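Local coordinates for PbSGBP-B lipoprotein (Prevotella bryantii B14, PDB 6D2Y) that probably binds polysaccharide at the cell surface as a multidomain, magnesium-containing lipoprotein of a glycan-utilisation system, at residues D401-K413 / L428-P440. Residues are numbered along the deposited sequence; the frame is centred on the assembly and turned at random.
Sequences DFNLEFDGNSATK and LIKGAYNDKSVLP
Tyr-433 OH is gripped from two loops: it donates to Glu-405 OE2, at a modelled 2.4 Å too short to be taken at face value, and is also hydrogen-bonded to Gln-366 N. Glu-405 approaches at the edge of the tyrosine ring, its bent chain crossing the phenol at about a right angle with carboxylate and ring planes 39° apart. Farther along that edge, Asp-407 OD2 lies 3.5 Å from Tyr-433 CD2. The carboxylate of Asp-407 is anchored within its own loop, OD1 accepting from Asn-409 N in an Asx turn and OD2 from Asn-409 ND2 at 2.8 Å; both donors meet it from above its plane.

Phe-406 CG, anti to the backbone N (chi1 -175°), lays the ring against Gly-431 of the 428-440 loop. Gly-431 CA sits over one face, 3.5 Å from the ring centroid, in a CH-pi contact. Ile-429 CD1 touches the ring edge, while Tyr-433 lies oblique to it, Phe-406 CD2 to Tyr-433 CE1 being 3.7 Å.

At the type I turn 405-408, Val-438 N donates to Asp-407 O (3.3 Å, nearly straight at 161°), and Leu-439 CG packs 3.6 Å from Gly-408 CA. Ser-437 OG donates to Gly-431 O, tying together the two arms of the 428-440 loop.

This loop-to-loop packing in the beta-sandwich xyloglucan-binding family domain, away from the magnesium site, joins the 393-398/423-428 connection to the one leading to strand 449-458, with Leu-404 and Leu-439 both resting on Ile-373 of strand 372-374.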
# COMPACT_ATOMS: atom_id res chain seq x y z
N ASP A 401 4.44 7.85 7.48
CA ASP A 401 3.19 8.48 7.88
C ASP A 401 3.01 8.56 9.39
O ASP A 401 1.94 8.95 9.86
CB ASP A 401 2.00 7.75 7.25
CG ASP A 401 1.65 8.28 5.87
OD1 ASP A 401 1.89 9.47 5.62
OD2 ASP A 401 1.12 7.50 5.05
N PHE A 402 4.04 8.19 10.16
CA PHE A 402 4.01 8.38 11.60
C PHE A 402 4.45 9.80 11.94
O PHE A 402 5.38 9.99 12.72
CB PHE A 402 4.93 7.36 12.29
CG PHE A 402 4.36 5.97 12.37
CD1 PHE A 402 4.11 5.25 11.21
CD2 PHE A 402 4.10 5.38 13.59
CE1 PHE A 402 3.60 3.96 11.27
CE2 PHE A 402 3.59 4.10 13.66
CZ PHE A 402 3.34 3.39 12.50
N ASN A 403 3.79 10.79 11.35
CA ASN A 403 4.20 12.19 11.46
C ASN A 403 3.09 13.06 12.03
O ASN A 403 3.02 14.26 11.74
CB ASN A 403 4.65 12.72 10.11
CG ASN A 403 3.63 12.49 9.01
OD1 ASN A 403 2.58 13.11 8.98
ND2 ASN A 403 3.94 11.57 8.10
N LEU A 404 2.21 12.48 12.85
CA LEU A 404 1.19 13.24 13.55
C LEU A 404 1.42 13.12 15.05
O LEU A 404 2.24 12.31 15.51
CB LEU A 404 -0.22 12.74 13.18
CG LEU A 404 -0.79 13.20 11.84
CD1 LEU A 404 -0.20 12.41 10.68
CD2 LEU A 404 -2.31 13.10 11.83
N GLU A 405 0.71 13.93 15.82
CA GLU A 405 0.83 13.94 17.26
C GLU A 405 -0.56 13.76 17.88
O GLU A 405 -1.58 13.91 17.20
CB GLU A 405 1.52 15.24 17.74
CG GLU A 405 1.39 15.58 19.21
CD GLU A 405 2.61 15.16 20.01
OE1 GLU A 405 3.61 14.74 19.39
OE2 GLU A 405 2.59 15.23 21.25
N PHE A 406 -0.61 13.56 19.16
CA PHE A 406 -1.77 13.13 19.85
C PHE A 406 -2.97 13.94 19.58
O PHE A 406 -4.06 13.48 19.72
CB PHE A 406 -1.41 13.21 21.31
CG PHE A 406 -2.42 12.71 22.23
CD1 PHE A 406 -2.71 11.40 22.31
CD2 PHE A 406 -3.01 13.55 23.09
CE1 PHE A 406 -3.61 10.95 23.21
CE2 PHE A 406 -3.92 13.11 23.98
CZ PHE A 406 -4.22 11.81 24.04
N ASP A 407 -2.80 15.20 19.33
CA ASP A 407 -3.92 16.08 19.01
C ASP A 407 -4.29 16.08 17.53
O ASP A 407 -5.30 16.68 17.16
CB ASP A 407 -3.61 17.52 19.45
CG ASP A 407 -2.34 18.06 18.83
OD1 ASP A 407 -1.64 17.30 18.13
OD2 ASP A 407 -2.04 19.26 19.04
N GLY A 408 -3.50 15.43 16.68
CA GLY A 408 -3.77 15.37 15.26
C GLY A 408 -2.96 16.34 14.42
O GLY A 408 -2.96 16.21 13.19
N ASN A 409 -2.27 17.29 15.04
CA ASN A 409 -1.44 18.23 14.30
C ASN A 409 -0.17 17.52 13.81
O ASN A 409 0.17 16.42 14.24
CB ASN A 409 -1.09 19.43 15.17
CG ASN A 409 -2.28 20.36 15.38
OD1 ASN A 409 -2.65 21.12 14.48
ND2 ASN A 409 -2.87 20.31 16.56
N SER A 410 0.52 18.18 12.88
CA SER A 410 1.75 17.62 12.33
C SER A 410 2.83 17.51 13.40
O SER A 410 3.06 18.45 14.16
CB SER A 410 2.24 18.49 11.16
OG SER A 410 1.16 18.97 10.39
N ALA A 411 3.49 16.36 13.45
CA ALA A 411 4.52 16.12 14.46
C ALA A 411 5.77 16.92 14.15
O ALA A 411 6.14 17.11 12.98
CB ALA A 411 4.86 14.64 14.54
N THR A 412 6.44 17.39 15.20
CA THR A 412 7.65 18.19 15.05
C THR A 412 8.93 17.39 15.26
O THR A 412 10.00 17.87 14.88
CB THR A 412 7.63 19.38 16.02
OG1 THR A 412 7.89 18.92 17.35
CG2 THR A 412 6.30 20.09 15.98
N LYS A 413 8.84 16.19 15.84
CA LYS A 413 9.99 15.31 16.01
C LYS A 413 9.71 14.00 15.29
O LYS A 413 8.71 13.33 15.57
CB LYS A 413 10.27 15.04 17.50
CG LYS A 413 10.07 16.23 18.42
CD LYS A 413 11.13 17.31 18.22
CE LYS A 413 10.60 18.67 18.64
NZ LYS A 413 11.68 19.61 19.05
N LEU A 428 -6.92 3.36 20.57
CA LEU A 428 -8.06 3.99 19.93
C LEU A 428 -8.50 5.16 20.79
O LEU A 428 -9.18 4.98 21.80
CB LEU A 428 -9.20 2.99 19.76
CG LEU A 428 -9.32 2.13 18.51
CD1 LEU A 428 -7.99 1.52 18.11
CD2 LEU A 428 -10.34 1.04 18.78
N ILE A 429 -8.10 6.37 20.41
CA ILE A 429 -8.38 7.54 21.23
C ILE A 429 -8.26 8.79 20.36
O ILE A 429 -7.41 8.86 19.47
CB ILE A 429 -7.43 7.60 22.45
CG1 ILE A 429 -7.75 8.80 23.34
CG2 ILE A 429 -5.97 7.64 22.00
CD1 ILE A 429 -6.91 8.87 24.59
N LYS A 430 -9.12 9.76 20.63
CA LYS A 430 -9.01 11.10 20.07
C LYS A 430 -8.34 11.98 21.12
O LYS A 430 -8.92 12.25 22.18
CB LYS A 430 -10.37 11.65 19.67
CG LYS A 430 -10.34 13.11 19.25
CD LYS A 430 -11.64 13.82 19.60
CE LYS A 430 -11.69 15.20 18.96
NZ LYS A 430 -13.05 15.56 18.48
N GLY A 431 -7.12 12.43 20.83
CA GLY A 431 -6.41 13.27 21.77
C GLY A 431 -6.77 14.73 21.65
O GLY A 431 -7.25 15.21 20.61
N ALA A 432 -6.54 15.46 22.74
CA ALA A 432 -6.87 16.89 22.79
C ALA A 432 -5.82 17.58 23.66
O ALA A 432 -5.91 17.54 24.89
CB ALA A 432 -8.28 17.11 23.32
N TYR A 433 -4.84 18.20 23.01
CA TYR A 433 -3.83 18.98 23.72
C TYR A 433 -4.39 20.34 24.08
O TYR A 433 -4.88 21.07 23.21
CB TYR A 433 -2.59 19.15 22.86
CG TYR A 433 -1.59 18.04 22.97
CD1 TYR A 433 -1.57 17.19 24.07
CD2 TYR A 433 -0.66 17.84 21.97
CE1 TYR A 433 -0.64 16.17 24.16
CE2 TYR A 433 0.26 16.84 22.05
CZ TYR A 433 0.27 16.00 23.14
OH TYR A 433 1.21 15.01 23.18
N ASN A 434 -4.30 20.70 25.36
CA ASN A 434 -4.71 22.01 25.85
C ASN A 434 -6.14 22.34 25.43
O ASN A 434 -6.44 23.41 24.91
CB ASN A 434 -3.73 23.09 25.36
CG ASN A 434 -2.67 23.41 26.39
OD1 ASN A 434 -2.89 23.29 27.59
ND2 ASN A 434 -1.49 23.81 25.92
N ASP A 435 -7.03 21.37 25.65
CA ASP A 435 -8.47 21.48 25.41
C ASP A 435 -8.81 21.74 23.94
O ASP A 435 -9.97 22.02 23.62
CB ASP A 435 -9.10 22.58 26.28
CG ASP A 435 -8.70 22.47 27.74
OD1 ASP A 435 -7.48 22.54 28.04
OD2 ASP A 435 -9.60 22.33 28.59
N LYS A 436 -7.83 21.66 23.04
CA LYS A 436 -8.05 21.90 21.62
C LYS A 436 -7.67 20.64 20.84
O LYS A 436 -6.60 20.06 21.08
CB LYS A 436 -7.23 23.10 21.13
CG LYS A 436 -7.48 24.38 21.91
CD LYS A 436 -6.87 25.59 21.21
CE LYS A 436 -7.86 26.73 21.12
NZ LYS A 436 -8.37 26.91 19.73
N SER A 437 -8.53 20.23 19.92
CA SER A 437 -8.30 19.02 19.14
C SER A 437 -8.63 19.29 17.68
O SER A 437 -9.58 20.01 17.36
CB SER A 437 -9.14 17.85 19.66
OG SER A 437 -8.84 16.66 18.94
N VAL A 438 -7.83 18.69 16.79
CA VAL A 438 -7.98 18.87 15.35
C VAL A 438 -8.66 17.63 14.77
O VAL A 438 -9.43 17.72 13.81
CB VAL A 438 -6.62 19.15 14.69
CG1 VAL A 438 -6.61 18.69 13.23
CG2 VAL A 438 -6.29 20.63 14.78
N LEU A 439 -8.38 16.47 15.37
CA LEU A 439 -9.05 15.25 14.94
C LEU A 439 -10.55 15.37 15.18
O LEU A 439 -11.00 16.14 16.03
CB LEU A 439 -8.49 14.04 15.69
CG LEU A 439 -7.00 13.76 15.49
CD1 LEU A 439 -6.34 13.34 16.79
CD2 LEU A 439 -6.78 12.72 14.39
N PRO A 440 -11.36 14.61 14.43
CA PRO A 440 -12.82 14.79 14.49
C PRO A 440 -13.52 13.79 15.39
O PRO A 440 -12.97 12.74 15.74
CB PRO A 440 -13.25 14.61 13.03
CG PRO A 440 -12.18 13.73 12.42
CD PRO A 440 -10.98 13.70 13.34